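Local coordinates for 70 kDa protein (Xanthomonas sp., PDB 4B2N) that cleaves rubber oxidatively as a processive dioxygenase that carries two covalently bound c-type hemes, at residues Tyr141-Ala146 with Leu171-Gly176; Tyr152-Glu157 with Gly164-Leu169; Phe262-Leu267 with Gly448-Asn453; Ala444-Trp449 with Pro492-Glu497. All blocks are in the same frame, centred on the assembly; numbering follows the deposited sequence.

Contact 1. Residues Tyr141-Ala146 with Leu171-Gly176; sequences YGLYPA and LGLIQG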
loop_
_atom_site.group_PDB
_atom_site.type_symbol
_atom_site.label_atom_id
_atom_site.label_comp_id
_atom_site.label_asym_id
_atom_site.label_seq_id
_atom_site.Cartn_x
_atom_site.Cartn_y
_atom_site.Cartn_z
ATOM N N TYR A 141 1.048 10.602 -15.415
ATOM C CA TYR A 141 1.354 9.398 -14.661
ATOM C C TYR A 141 0.599 9.361 -13.336
ATOM O O TYR A 141 0.739 8.380 -12.589
ATOM C CB TYR A 141 2.859 9.277 -14.431
ATOM C CG TYR A 141 3.624 9.103 -15.723
ATOM C CD1 TYR A 141 3.283 8.068 -16.640
ATOM C CD2 TYR A 141 4.665 9.959 -16.048
ATOM C CE1 TYR A 141 3.961 7.964 -17.873
ATOM C CE2 TYR A 141 5.347 9.825 -17.244
ATOM C CZ TYR A 141 5.034 8.822 -18.123
ATOM O OH TYR A 141 5.759 8.791 -19.312
ATOM N N GLY A 142 -0.166 10.403 -13.048
ATOM C CA GLY A 142 -0.906 10.518 -11.802
ATOM C C GLY A 142 -0.007 10.725 -10.598
ATOM O O GLY A 142 -0.273 10.182 -9.514
ATOM N N LEU A 143 0.974 11.590 -10.760
ATOM C CA LEU A 143 1.940 11.958 -9.695
ATOM C C LEU A 143 1.741 13.459 -9.343
ATOM O O LEU A 143 0.695 14.059 -9.739
ATOM C CB LEU A 143 3.389 11.682 -10.198
ATOM C CG LEU A 143 3.563 10.226 -10.629
ATOM C CD1 LEU A 143 4.973 10.015 -11.169
ATOM C CD2 LEU A 143 3.263 9.261 -9.456
ATOM N N TYR A 144 2.656 14.064 -8.584
ATOM C CA TYR A 144 2.447 15.441 -8.046
ATOM C C TYR A 144 3.791 16.158 -8.044
ATOM O O TYR A 144 4.825 15.503 -7.936
ATOM C CB TYR A 144 1.921 15.373 -6.615
ATOM C CG TYR A 144 0.706 14.484 -6.540
ATOM C CD1 TYR A 144 0.869 13.099 -6.431
ATOM C CD2 TYR A 144 -0.589 15.016 -6.701
ATOM C CE1 TYR A 144 -0.217 12.243 -6.405
ATOM C CE2 TYR A 144 -1.713 14.189 -6.649
ATOM C CZ TYR A 144 -1.503 12.779 -6.578
ATOM O OH TYR A 144 -2.566 11.921 -6.560
ATOM N N PRO A 145 3.782 17.507 -8.068
ATOM C CA PRO A 145 4.974 18.290 -7.732
ATOM C C PRO A 145 5.414 17.925 -6.341
ATOM O O PRO A 145 4.610 17.804 -5.389
ATOM C CB PRO A 145 4.547 19.774 -7.871
ATOM C CG PRO A 145 3.070 19.764 -8.090
ATOM C CD PRO A 145 2.584 18.336 -8.369
ATOM N N ALA A 146 6.678 17.588 -6.258
ATOM C CA ALA A 146 7.219 17.100 -4.993
ATOM C C ALA A 146 7.387 18.252 -4.016
ATOM O O ALA A 146 7.673 19.344 -4.416
ATOM C CB ALA A 146 8.605 16.434 -5.255
ATOM N N LEU A 171 6.919 13.949 -7.374
ATOM C CA LEU A 171 6.860 13.030 -6.276
ATOM C C LEU A 171 6.489 11.701 -6.847
ATOM O O LEU A 171 5.539 11.619 -7.628
ATOM C CB LEU A 171 5.728 13.451 -5.358
ATOM C CG LEU A 171 5.489 12.588 -4.139
ATOM C CD1 LEU A 171 6.693 12.472 -3.189
ATOM C CD2 LEU A 171 4.194 13.131 -3.484
ATOM N N GLY A 172 7.182 10.641 -6.499
ATOM C CA GLY A 172 6.765 9.364 -7.148
ATOM C C GLY A 172 7.749 8.812 -8.138
ATOM O O GLY A 172 7.723 7.619 -8.452
ATOM N N LEU A 173 8.588 9.682 -8.665
ATOM C CA LEU A 173 9.732 9.200 -9.464
ATOM C C LEU A 173 10.944 9.623 -8.667
ATOM O O LEU A 173 10.891 10.597 -7.862
ATOM C CB LEU A 173 9.862 9.845 -10.860
ATOM C CG LEU A 173 8.702 9.522 -11.840
ATOM C CD1 LEU A 173 8.780 10.274 -13.172
ATOM C CD2 LEU A 173 8.506 8.006 -12.072
ATOM N N ILE A 174 12.064 8.926 -8.949
ATOM C CA ILE A 174 13.281 9.241 -8.249
ATOM C C ILE A 174 14.482 8.920 -9.115
ATOM O O ILE A 174 14.483 7.937 -9.868
ATOM C CB ILE A 174 13.335 8.501 -6.842
ATOM C CG1 ILE A 174 14.425 9.117 -5.949
ATOM C CG2 ILE A 174 13.523 6.961 -7.031
ATOM C CD1 ILE A 174 14.526 8.531 -4.518
ATOM N N GLN A 175 15.496 9.763 -9.004
ATOM C CA GLN A 175 16.819 9.348 -9.379
ATOM C C GLN A 175 17.553 8.817 -8.114
ATOM O O GLN A 175 17.886 7.630 -8.051
ATOM C CB GLN A 175 17.634 10.492 -10.026
ATOM C CG GLN A 175 19.123 10.160 -10.146
ATOM C CD GLN A 175 20.067 11.340 -10.374
ATOM O OE1 GLN A 175 21.155 11.128 -10.873
ATOM N NE2 GLN A 175 19.668 12.554 -9.973
ATOM N N GLY A 176 17.779 9.710 -7.137
ATOM C CA GLY A 176 18.287 9.321 -5.881
ATOM C C GLY A 176 19.705 8.808 -5.918
ATOM O O GLY A 176 20.400 8.966 -6.923
#

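Contact 2. Residues Tyr152-Glu157 with Gly164-Leu169; sequences YPLPGE and GGSGQL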
loop_
_atom_site.group_PDB
_atom_site.type_symbol
_atom_site.label_atom_id
_atom_site.label_comp_id
_atom_site.label_asym_id
_atom_site.label_seq_id
_atom_site.Cartn_x
_atom_site.Cartn_y
_atom_site.Cartn_z
ATOM N N TYR A 152 17.222 15.409 -11.139
ATOM C CA TYR A 152 17.763 14.458 -12.124
ATOM C C TYR A 152 18.656 15.269 -13.066
ATOM O O TYR A 152 18.463 16.471 -13.164
ATOM C CB TYR A 152 16.641 13.768 -12.900
ATOM C CG TYR A 152 15.989 14.580 -14.000
ATOM C CD1 TYR A 152 16.528 14.517 -15.354
ATOM C CD2 TYR A 152 14.856 15.372 -13.740
ATOM C CE1 TYR A 152 15.907 15.229 -16.398
ATOM C CE2 TYR A 152 14.246 16.050 -14.782
ATOM C CZ TYR A 152 14.771 15.954 -16.087
ATOM O OH TYR A 152 14.195 16.593 -17.129
ATOM N N PRO A 153 19.673 14.611 -13.698
ATOM C CA PRO A 153 20.581 15.450 -14.507
ATOM C C PRO A 153 20.037 15.658 -15.930
ATOM O O PRO A 153 19.576 14.700 -16.585
ATOM C CB PRO A 153 21.867 14.582 -14.570
ATOM C CG PRO A 153 21.321 13.167 -14.554
ATOM C CD PRO A 153 20.188 13.227 -13.550
ATOM N N LEU A 154 20.073 16.908 -16.377
ATOM C CA LEU A 154 19.822 17.256 -17.782
ATOM C C LEU A 154 20.967 16.672 -18.598
ATOM O O LEU A 154 22.059 16.458 -18.040
ATOM C CB LEU A 154 19.768 18.777 -17.915
ATOM C CG LEU A 154 18.776 19.536 -16.997
ATOM C CD1 LEU A 154 18.579 20.922 -17.599
ATOM C CD2 LEU A 154 17.420 18.864 -16.797
ATOM N N PRO A 155 20.741 16.478 -19.925
ATOM C CA PRO A 155 21.763 15.966 -20.801
ATOM C C PRO A 155 23.047 16.742 -20.612
ATOM O O PRO A 155 23.021 17.977 -20.541
ATOM C CB PRO A 155 21.162 16.215 -22.200
ATOM C CG PRO A 155 19.698 15.935 -21.974
ATOM C CD PRO A 155 19.445 16.628 -20.638
ATOM N N GLY A 156 24.155 16.025 -20.463
ATOM C CA GLY A 156 25.432 16.685 -20.337
ATOM C C GLY A 156 25.871 16.905 -18.911
ATOM O O GLY A 156 27.096 17.058 -18.635
ATOM N N GLU A 157 24.928 16.868 -17.976
ATOM C CA GLU A 157 25.300 17.185 -16.579
ATOM C C GLU A 157 25.760 15.889 -15.937
ATOM O O GLU A 157 25.128 14.846 -16.098
ATOM C CB GLU A 157 24.032 17.638 -15.764
ATOM C CG GLU A 157 23.499 19.026 -16.155
ATOM C CD GLU A 157 22.332 19.514 -15.282
ATOM O OE1 GLU A 157 21.580 18.703 -14.699
ATOM O OE2 GLU A 157 22.141 20.752 -15.189
ATOM N N GLY A 164 22.955 16.094 -7.974
ATOM C CA GLY A 164 21.845 15.358 -8.515
ATOM C C GLY A 164 21.377 15.847 -9.868
ATOM O O GLY A 164 20.674 15.156 -10.561
ATOM N N GLY A 165 21.760 17.054 -10.236
ATOM C CA GLY A 165 21.345 17.613 -11.516
ATOM C C GLY A 165 20.441 18.808 -11.286
ATOM O O GLY A 165 19.978 19.025 -10.167
ATOM N N SER A 166 20.193 19.591 -12.348
ATOM C CA SER A 166 19.258 20.696 -12.252
ATOM C C SER A 166 17.832 20.401 -12.711
ATOM O O SER A 166 16.952 21.247 -12.525
ATOM C CB SER A 166 19.838 21.899 -12.981
ATOM O OG SER A 166 19.842 21.594 -14.348
ATOM N N GLY A 167 17.524 19.178 -13.179
ATOM C CA GLY A 167 16.137 18.822 -13.478
ATOM C C GLY A 167 15.418 18.425 -12.162
ATOM O O GLY A 167 16.085 18.144 -11.172
ATOM N N GLN A 168 14.080 18.494 -12.156
ATOM C CA GLN A 168 13.259 18.112 -11.038
ATOM C C GLN A 168 12.279 17.046 -11.513
ATOM O O GLN A 168 11.603 17.217 -12.561
ATOM C CB GLN A 168 12.478 19.368 -10.496
ATOM C CG GLN A 168 11.339 19.082 -9.483
ATOM C CD GLN A 168 11.896 18.917 -8.070
ATOM O OE1 GLN A 168 13.149 18.878 -7.864
ATOM N NE2 GLN A 168 10.988 18.654 -7.106
ATOM N N LEU A 169 12.072 16.045 -10.649
ATOM C CA LEU A 169 11.137 14.997 -10.891
ATOM C C LEU A 169 9.915 15.161 -10.018
ATOM O O LEU A 169 10.032 15.689 -8.914
ATOM C CB LEU A 169 11.743 13.602 -10.520
ATOM C CG LEU A 169 13.041 13.228 -11.261
ATOM C CD1 LEU A 169 13.797 12.173 -10.442
ATOM C CD2 LEU A 169 12.655 12.775 -12.676
#

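Contact 3. Residues Phe262-Leu267 with Gly448-Asn453; sequences FDMETL and GWWAYN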
loop_
_atom_site.group_PDB
_atom_site.type_symbol
_atom_site.label_atom_id
_atom_site.label_comp_id
_atom_site.label_asym_id
_atom_site.label_seq_id
_atom_site.Cartn_x
_atom_site.Cartn_y
_atom_site.Cartn_z
ATOM N N PHE A 262 14.113 -15.371 -7.019
ATOM C CA PHE A 262 15.098 -15.160 -5.927
ATOM C C PHE A 262 15.105 -16.335 -5.013
ATOM O O PHE A 262 14.069 -16.851 -4.689
ATOM C CB PHE A 262 14.771 -13.919 -5.064
ATOM C CG PHE A 262 14.776 -12.632 -5.873
ATOM C CD1 PHE A 262 15.958 -12.105 -6.301
ATOM C CD2 PHE A 262 13.575 -12.032 -6.258
ATOM C CE1 PHE A 262 15.982 -10.950 -7.078
ATOM C CE2 PHE A 262 13.559 -10.895 -7.084
ATOM C CZ PHE A 262 14.775 -10.328 -7.462
ATOM N N ASP A 263 16.281 -16.722 -4.597
ATOM C CA ASP A 263 16.441 -17.741 -3.583
ATOM C C ASP A 263 15.765 -17.192 -2.311
ATOM O O ASP A 263 15.992 -16.048 -1.878
ATOM C CB ASP A 263 17.960 -17.954 -3.398
ATOM C CG ASP A 263 18.283 -19.007 -2.344
ATOM O OD1 ASP A 263 17.840 -18.843 -1.189
ATOM O OD2 ASP A 263 18.997 -20.015 -2.635
ATOM N N MET A 264 14.879 -17.971 -1.739
ATOM C CA MET A 264 14.068 -17.486 -0.664
ATOM C C MET A 264 14.760 -17.506 0.694
ATOM O O MET A 264 14.169 -17.077 1.656
ATOM C CB MET A 264 12.844 -18.381 -0.597
ATOM C CG MET A 264 12.033 -18.189 -1.891
ATOM S SD MET A 264 11.066 -16.655 -1.894
ATOM C CE MET A 264 9.825 -17.088 -0.636
ATOM N N GLU A 265 16.012 -17.999 0.732
ATOM C CA GLU A 265 16.814 -17.977 1.940
ATOM C C GLU A 265 17.915 -16.927 1.883
ATOM O O GLU A 265 18.315 -16.393 2.924
ATOM C CB GLU A 265 17.432 -19.339 2.169
ATOM C CG GLU A 265 16.427 -20.443 2.519
ATOM C CD GLU A 265 17.181 -21.744 2.657
ATOM O OE1 GLU A 265 17.388 -22.485 1.664
ATOM O OE2 GLU A 265 17.643 -22.015 3.764
ATOM N N THR A 266 18.418 -16.630 0.676
ATOM C CA THR A 266 19.593 -15.786 0.565
ATOM C C THR A 266 19.341 -14.497 -0.235
ATOM O O THR A 266 20.096 -13.566 -0.106
ATOM C CB THR A 266 20.750 -16.526 -0.129
ATOM O OG1 THR A 266 20.453 -16.665 -1.531
ATOM C CG2 THR A 266 20.949 -17.915 0.536
ATOM N N LEU A 267 18.253 -14.456 -1.012
ATOM C CA LEU A 267 17.959 -13.374 -1.917
ATOM C C LEU A 267 18.908 -13.304 -3.121
ATOM O O LEU A 267 18.888 -12.308 -3.836
ATOM C CB LEU A 267 17.791 -11.986 -1.179
ATOM C CG LEU A 267 16.853 -11.974 0.051
ATOM C CD1 LEU A 267 16.781 -10.500 0.600
ATOM C CD2 LEU A 267 15.510 -12.547 -0.324
ATOM N N GLY A 448 11.999 -19.149 4.961
ATOM C CA GLY A 448 13.214 -18.459 4.489
ATOM C C GLY A 448 13.404 -17.067 5.059
ATOM O O GLY A 448 12.808 -16.692 6.069
ATOM N N TRP A 449 14.149 -16.257 4.336
ATOM C CA TRP A 449 14.532 -14.938 4.828
ATOM C C TRP A 449 13.279 -14.069 5.035
ATOM O O TRP A 449 13.163 -13.320 6.013
ATOM C CB TRP A 449 15.528 -14.349 3.769
ATOM C CG TRP A 449 15.904 -12.924 4.081
ATOM C CD1 TRP A 449 16.978 -12.457 4.851
ATOM C CD2 TRP A 449 15.169 -11.741 3.651
ATOM N NE1 TRP A 449 16.957 -11.082 4.924
ATOM C CE2 TRP A 449 15.879 -10.586 4.201
ATOM C CE3 TRP A 449 13.975 -11.523 2.909
ATOM C CZ2 TRP A 449 15.417 -9.272 4.000
ATOM C CZ3 TRP A 449 13.552 -10.223 2.687
ATOM C CH2 TRP A 449 14.242 -9.107 3.252
ATOM N N TRP A 450 12.302 -14.192 4.157
ATOM C CA TRP A 450 11.098 -13.391 4.274
ATOM C C TRP A 450 10.438 -13.566 5.616
ATOM O O TRP A 450 9.949 -12.577 6.204
ATOM C CB TRP A 450 10.154 -13.748 3.124
ATOM C CG TRP A 450 10.807 -13.390 1.832
ATOM C CD1 TRP A 450 11.526 -14.224 0.982
ATOM C CD2 TRP A 450 10.883 -12.041 1.234
ATOM N NE1 TRP A 450 12.045 -13.485 -0.054
ATOM C CE2 TRP A 450 11.687 -12.168 0.051
ATOM C CE3 TRP A 450 10.326 -10.802 1.560
ATOM C CZ2 TRP A 450 11.903 -11.073 -0.812
ATOM C CZ3 TRP A 450 10.532 -9.730 0.733
ATOM C CH2 TRP A 450 11.341 -9.850 -0.426
ATOM N N ALA A 451 10.474 -14.808 6.138
ATOM C CA ALA A 451 9.825 -15.071 7.432
ATOM C C ALA A 451 10.844 -14.883 8.564
ATOM O O ALA A 451 10.561 -15.301 9.654
ATOM C CB ALA A 451 9.165 -16.502 7.491
ATOM N N TYR A 452 11.996 -14.253 8.295
ATOM C CA TYR A 452 13.063 -14.112 9.316
ATOM C C TYR A 452 13.461 -15.475 9.917
ATOM O O TYR A 452 13.430 -15.672 11.180
ATOM C CB TYR A 452 12.598 -13.219 10.494
ATOM C CG TYR A 452 12.403 -11.765 10.230
ATOM C CD1 TYR A 452 11.340 -11.301 9.425
ATOM C CD2 TYR A 452 13.262 -10.832 10.808
ATOM C CE1 TYR A 452 11.115 -9.932 9.246
ATOM C CE2 TYR A 452 13.044 -9.435 10.654
ATOM C CZ TYR A 452 11.981 -9.017 9.871
ATOM O OH TYR A 452 11.822 -7.681 9.693
ATOM N N ASN A 453 13.673 -16.444 9.050
ATOM C CA ASN A 453 14.115 -17.769 9.485
ATOM C C ASN A 453 15.505 -17.707 10.083
ATOM O O ASN A 453 15.947 -18.658 10.649
ATOM C CB ASN A 453 13.928 -18.888 8.408
ATOM C CG ASN A 453 15.066 -18.969 7.387
ATOM O OD1 ASN A 453 15.735 -17.957 7.094
ATOM N ND2 ASN A 453 15.258 -20.156 6.793
HETATM O O HOH W 1 13.469 -14.468 -2.355
HETATM O O HOH W 2 11.195 -16.868 2.865
HETATM O O HOH W 3 17.942 -17.993 5.635
#

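Contact 4. Residues Ala444-Trp449 with Pro492-Glu497; sequences AWNSGW and PNIWEE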
loop_
_atom_site.group_PDB
_atom_site.type_symbol
_atom_site.label_atom_id
_atom_site.label_comp_id
_atom_site.label_asym_id
_atom_site.label_seq_id
_atom_site.Cartn_x
_atom_site.Cartn_y
_atom_site.Cartn_z
ATOM N N ALA A 444 6.829 -21.687 1.311
ATOM C CA ALA A 444 8.038 -21.143 0.699
ATOM C C ALA A 444 8.523 -19.861 1.443
ATOM O O ALA A 444 9.712 -19.621 1.671
ATOM C CB ALA A 444 7.759 -20.762 -0.743
ATOM N N TRP A 445 7.555 -18.980 1.705
ATOM C CA TRP A 445 7.785 -17.781 2.477
ATOM C C TRP A 445 8.244 -18.098 3.910
ATOM O O TRP A 445 9.242 -17.528 4.411
ATOM C CB TRP A 445 6.450 -17.001 2.512
ATOM C CG TRP A 445 6.528 -15.817 3.416
ATOM C CD1 TRP A 445 6.444 -15.810 4.801
ATOM C CD2 TRP A 445 6.720 -14.443 3.021
ATOM N NE1 TRP A 445 6.551 -14.516 5.286
ATOM C CE2 TRP A 445 6.722 -13.657 4.243
ATOM C CE3 TRP A 445 6.885 -13.791 1.780
ATOM C CZ2 TRP A 445 6.911 -12.263 4.241
ATOM C CZ3 TRP A 445 7.036 -12.374 1.788
ATOM C CH2 TRP A 445 7.026 -11.635 2.994
ATOM N N ASN A 446 7.448 -18.926 4.619
ATOM C CA ASN A 446 7.658 -19.297 6.022
ATOM C C ASN A 446 9.018 -19.917 6.311
ATOM O O ASN A 446 9.515 -19.859 7.436
ATOM C CB ASN A 446 6.577 -20.283 6.451
ATOM C CG ASN A 446 5.217 -19.623 6.555
ATOM O OD1 ASN A 446 5.142 -18.379 6.538
ATOM N ND2 ASN A 446 4.136 -20.421 6.684
ATOM N N SER A 447 9.605 -20.554 5.311
ATOM C CA SER A 447 10.837 -21.288 5.484
ATOM C C SER A 447 12.035 -20.492 4.957
ATOM O O SER A 447 13.006 -21.101 4.522
ATOM C CB SER A 447 10.746 -22.651 4.720
ATOM O OG SER A 447 10.554 -22.407 3.319
ATOM N N GLY A 448 11.999 -19.149 4.961
ATOM C CA GLY A 448 13.214 -18.459 4.489
ATOM C C GLY A 448 13.404 -17.067 5.059
ATOM O O GLY A 448 12.808 -16.692 6.069
ATOM N N TRP A 449 14.149 -16.257 4.336
ATOM C CA TRP A 449 14.532 -14.938 4.828
ATOM C C TRP A 449 13.279 -14.069 5.035
ATOM O O TRP A 449 13.163 -13.320 6.013
ATOM C CB TRP A 449 15.528 -14.349 3.769
ATOM C CG TRP A 449 15.904 -12.924 4.081
ATOM C CD1 TRP A 449 16.978 -12.457 4.851
ATOM C CD2 TRP A 449 15.169 -11.741 3.651
ATOM N NE1 TRP A 449 16.957 -11.082 4.924
ATOM C CE2 TRP A 449 15.879 -10.586 4.201
ATOM C CE3 TRP A 449 13.975 -11.523 2.909
ATOM C CZ2 TRP A 449 15.417 -9.272 4.000
ATOM C CZ3 TRP A 449 13.552 -10.223 2.687
ATOM C CH2 TRP A 449 14.242 -9.107 3.252
ATOM N N PRO A 492 9.580 -16.860 12.428
ATOM C CA PRO A 492 8.374 -16.456 13.180
ATOM C C PRO A 492 7.492 -15.496 12.364
ATOM O O PRO A 492 6.320 -15.368 12.711
ATOM C CB PRO A 492 8.961 -15.835 14.440
ATOM C CG PRO A 492 10.268 -15.231 13.957
ATOM C CD PRO A 492 10.780 -16.219 12.976
ATOM N N ASN A 493 8.018 -14.898 11.290
ATOM C CA ASN A 493 7.288 -13.885 10.473
ATOM C C ASN A 493 6.501 -14.568 9.390
ATOM O O ASN A 493 6.678 -14.369 8.173
ATOM C CB ASN A 493 8.219 -12.795 9.892
ATOM C CG ASN A 493 7.449 -11.688 9.178
ATOM O OD1 ASN A 493 6.383 -11.219 9.657
ATOM N ND2 ASN A 493 7.920 -11.322 7.971
ATOM N N ILE A 494 5.568 -15.362 9.868
ATOM C CA ILE A 494 4.757 -16.272 9.088
ATOM C C ILE A 494 3.760 -15.468 8.264
ATOM O O ILE A 494 3.085 -14.579 8.814
ATOM C CB ILE A 494 3.875 -17.106 10.093
ATOM C CG1 ILE A 494 4.759 -18.042 10.880
ATOM C CG2 ILE A 494 2.841 -17.919 9.324
ATOM C CD1 ILE A 494 5.679 -18.845 9.973
ATOM N N TRP A 495 3.574 -15.825 6.990
ATOM C CA TRP A 495 2.463 -15.262 6.210
ATOM C C TRP A 495 1.181 -15.983 6.638
ATOM O O TRP A 495 1.014 -17.137 6.270
ATOM C CB TRP A 495 2.689 -15.521 4.733
ATOM C CG TRP A 495 1.717 -14.685 3.903
ATOM C CD1 TRP A 495 0.310 -14.825 3.790
ATOM C CD2 TRP A 495 2.042 -13.468 3.150
ATOM N NE1 TRP A 495 -0.212 -13.808 3.022
ATOM C CE2 TRP A 495 0.768 -12.951 2.619
ATOM C CE3 TRP A 495 3.232 -12.759 2.877
ATOM C CZ2 TRP A 495 0.716 -11.822 1.840
ATOM C CZ3 TRP A 495 3.153 -11.584 2.106
ATOM C CH2 TRP A 495 1.933 -11.149 1.570
ATOM N N GLU A 496 0.305 -15.356 7.419
ATOM C CA GLU A 496 -0.917 -16.047 7.889
ATOM C C GLU A 496 -1.823 -16.525 6.773
ATOM O O GLU A 496 -1.936 -15.890 5.726
ATOM C CB GLU A 496 -1.765 -15.154 8.809
ATOM C CG GLU A 496 -1.084 -14.952 10.148
ATOM C CD GLU A 496 -0.957 -16.239 10.996
ATOM O OE1 GLU A 496 -1.896 -17.057 11.035
ATOM O OE2 GLU A 496 0.064 -16.390 11.708
ATOM N N GLU A 497 -2.468 -17.653 6.985
ATOM C CA GLU A 497 -3.417 -18.092 5.996
ATOM C C GLU A 497 -4.521 -16.993 5.858
ATOM O O GLU A 497 -5.043 -16.545 6.853
ATOM C CB GLU A 497 -4.018 -19.415 6.452
ATOM C CG GLU A 497 -5.027 -19.880 5.455
ATOM C CD GLU A 497 -5.433 -21.298 5.675
ATOM O OE1 GLU A 497 -5.039 -21.857 6.715
ATOM O OE2 GLU A 497 -6.082 -21.840 4.749
HETATM O O HOH W 4 1.383 -19.880 6.879
#

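Contact 1. Residues Tyr141-Ala146 with Leu171-Gly176
Leu-143 and Leu-173 meet at about a right angle where the chain leaving helix 133-141, which ends in a Schellman motif at Gly-142, packs against the start of strand 173-174, an outermost strand of a three-stranded antiparallel sheet. Positive phi suits glycine at the helix end. With CG of Leu-143 opposite its carbonyl carbon (chi1 -56°), CD1 reaches Leu-173, 3.8 Å from its CG. The same side chain also runs over the backbone of Leu-171, its CB being 3.4 Å from the Leu-171 O. Gly-172 takes another positive phi and, having no side chain on the face turned to Leu-143, lets CD2 of that leucine come within 4.2 Å of its CA. Leu-171, its CG opposite the backbone N, brings CD2 obliquely to the Tyr-144 ring, while CB rests 4.1 Å from Ala-146 CB, a small side chain that lets the backbones draw near. The Tyr-144 hydroxyl is held by Asn-213, so the ring can serve the apolar packing with its polar end satisfied. Cys-194, covalently attached to heme c, has its side chain about 7 Å from that of Leu-143. Across the segments, Leu-171 N donates to Tyr-144 O at 2.7 Å, with an angle of 145° at the hydrogen.

Contact 2. Residues Tyr152-Glu157 with Gly164-Leu169
Gly-164 brings its carbonyl up to the Tyr-152–Pro-153 peptide, just ahead of the antiparallel pair formed by strands 151-152 and 167-168. Its oxygen packs on that peptide, whose proline N has no hydrogen to give, and accepts instead from Gln-175 NE2. Gly-164 and Gly-165 both have positive phi, a conformation that favours glycine, and Gly-165 comes so near that its CA lies 3.8 Å from Pro-153 CA; it also makes a CA-H...O contact with Tyr-152 O.

Ser-166 faces Glu-157 with two donors. Its N-H reaches Glu-157 OE1 at 2.9 Å, almost straight (168°), and its hydroxyl OG gives a 2.6 Å bond to the syn lone pair of Glu-157 OE2. From the opposite face of the carboxylate, Leu-154 N adds a second bond to OE1 at 2.9 Å. The type II turn from Leu-154 to Glu-157, with Gly-156 in it, returns the chain for this grip.

Gly-167 forms the hydrogen-bonded pair with Tyr-152: Tyr-152 N to Gly-167 O is 3.0 Å, and Gly-167 N to Tyr-152 O is 2.9 Å. The phenol ring, with CG set between the backbone N and the carbonyl carbon (chi1 78°), folds over this glycine, whose CA makes a CH-pi contact on the ring face; glycine suits because the ring and Leu-154 CD2 both press on that bare CA. Gln-168 bonds through its amide to Asn-150 N and Phe-148 O. Leu-169 then lays CD2 3.6 Å from Tyr-152 CD2; the ring's hydroxyl bonds to His-118.

Three donors thus share one carboxylate, which fixes its rotation and probably favours its ionised form.

Contact 3. Residues Phe262-Leu267 with Gly448-Asn453
Leu-267 sets its CG opposite its own carbonyl carbon (chi1 -49°), while Trp-449 carries its indole opposite its backbone N (chi1 174°), and together these torsions lay a leucine methyl on an indole face. The leucine follows an Asx motif: Asp-263 OD1 takes the N-H groups of Glu-265 and Thr-266, curling the chain, and Leu-267 comes out of it with positive phi. Leu-267 CD1 sits 3.5 Å from the centroid of the Trp-449 six-membered ring, only 6° off the normal, a well-centred CH-pi contact. The other branch, CD2, touches Trp-450 NE1 at 3.6 Å, so the forked leucine serves both indoles.

Met-264, bent at chi2 and chi3, crosses Trp-450 at about a right angle. Its SD lies 4.5 Å from the centroid of the five-membered ring, oblique to it, in a Met-aromatic contact, and CE is 3.7 Å from Trp-450 CD1; a flexible thioether suits this curved path. The backbones are joined by Trp-449 N donating to Met-264 O at 2.8 Å, in the carbonyl plane. Gly-448, with no side chain, brings its CA up against that same oxygen.

His-312 stacks on Trp-449, Val-319 of helix 312-319 touches both indoles, Asp-263 is salt-bridged to Arg-473, and Asn-453 ND2 is bonded to Pro-489 O. Two of the waters bridge the segments: one accepts from Trp-450 NE1 in its ring plane and donates to Asp-263 O, while the other donates to Glu-265 O and, at 2.6 Å, to Asn-453 OD1.

Contact 4. Residues Ala444-Trp449 with Pro492-Glu497
Trp-445 and Trp-495 form a T-shaped (edge-to-face) pair at the C-terminal end of helix 439-446, where the helix meets the loop 492-497. CG of Trp-445 stands opposite the backbone N (chi1 173°), which carries the indole toward that loop. The edge of Trp-495 points at the face of Trp-445, the six-membered rings 5.0 Å apart by their centroids and inclined at 82°. Trp-495 CB also lies over the five-membered ring of Trp-445, a CH-pi contact 4.0 Å from its centroid, so one indole face receives both the stem and the rim of the other. Tryptophan suits the place because one residue offers a broad face to the other indole and an in-plane N-H to a carbonyl: Trp-445 NE1 donates to Asn-493 O at 2.9 Å.

Asn-446 is the other first-shell residue. Its OD1 accepts from Trp-495 N at 3.0 Å within the carbonyl plane, and Ile-494 covers one face of the amide, CD1 being 3.5 Å from Asn-446 CG. The isoleucine crosses it at about a right angle.

What positions these groups lies one step out. Asn-493 centres an inverse gamma turn, which presents its O to the indole, while its amide is tied to Trp-450 O. Leu-306 of strand 306-307 touches both tryptophans, and Trp-495 borders the heme region, its side chain about 4 Å from that of Phe-301 and near that of Arg-432, both of which bind heme c. A water finishes the amide of Asn-446: it accepts from ND2 and donates to Trp-495 O, each at 2.8 Å.

The four contacts form two adjoining pairs. Contacts 1 and 2, with centres 14 Å apart, touch through Gln-175, and successive strands 167-168 and 173-174 carry one into the other. Contacts 3 and 4 share Gly-448 and Trp-449, have centres 9 Å apart, and are stitched by Asn-493 N and ND2 to Ala-451 and Trp-450. The pairs stay well separated: nearest atoms of contacts 1 and 3 are about 17 Å apart, and contacts 1 and 4 lie on opposite sides of the chain's centre. Each pair nonetheless approaches bound heme c: Gly-172 of contact 1 is about 8 Å from it and the side chain of Trp-495 in contact 4 about 7 Å from it, whereas contact 2 lies away from both hemes and the residues that bind them.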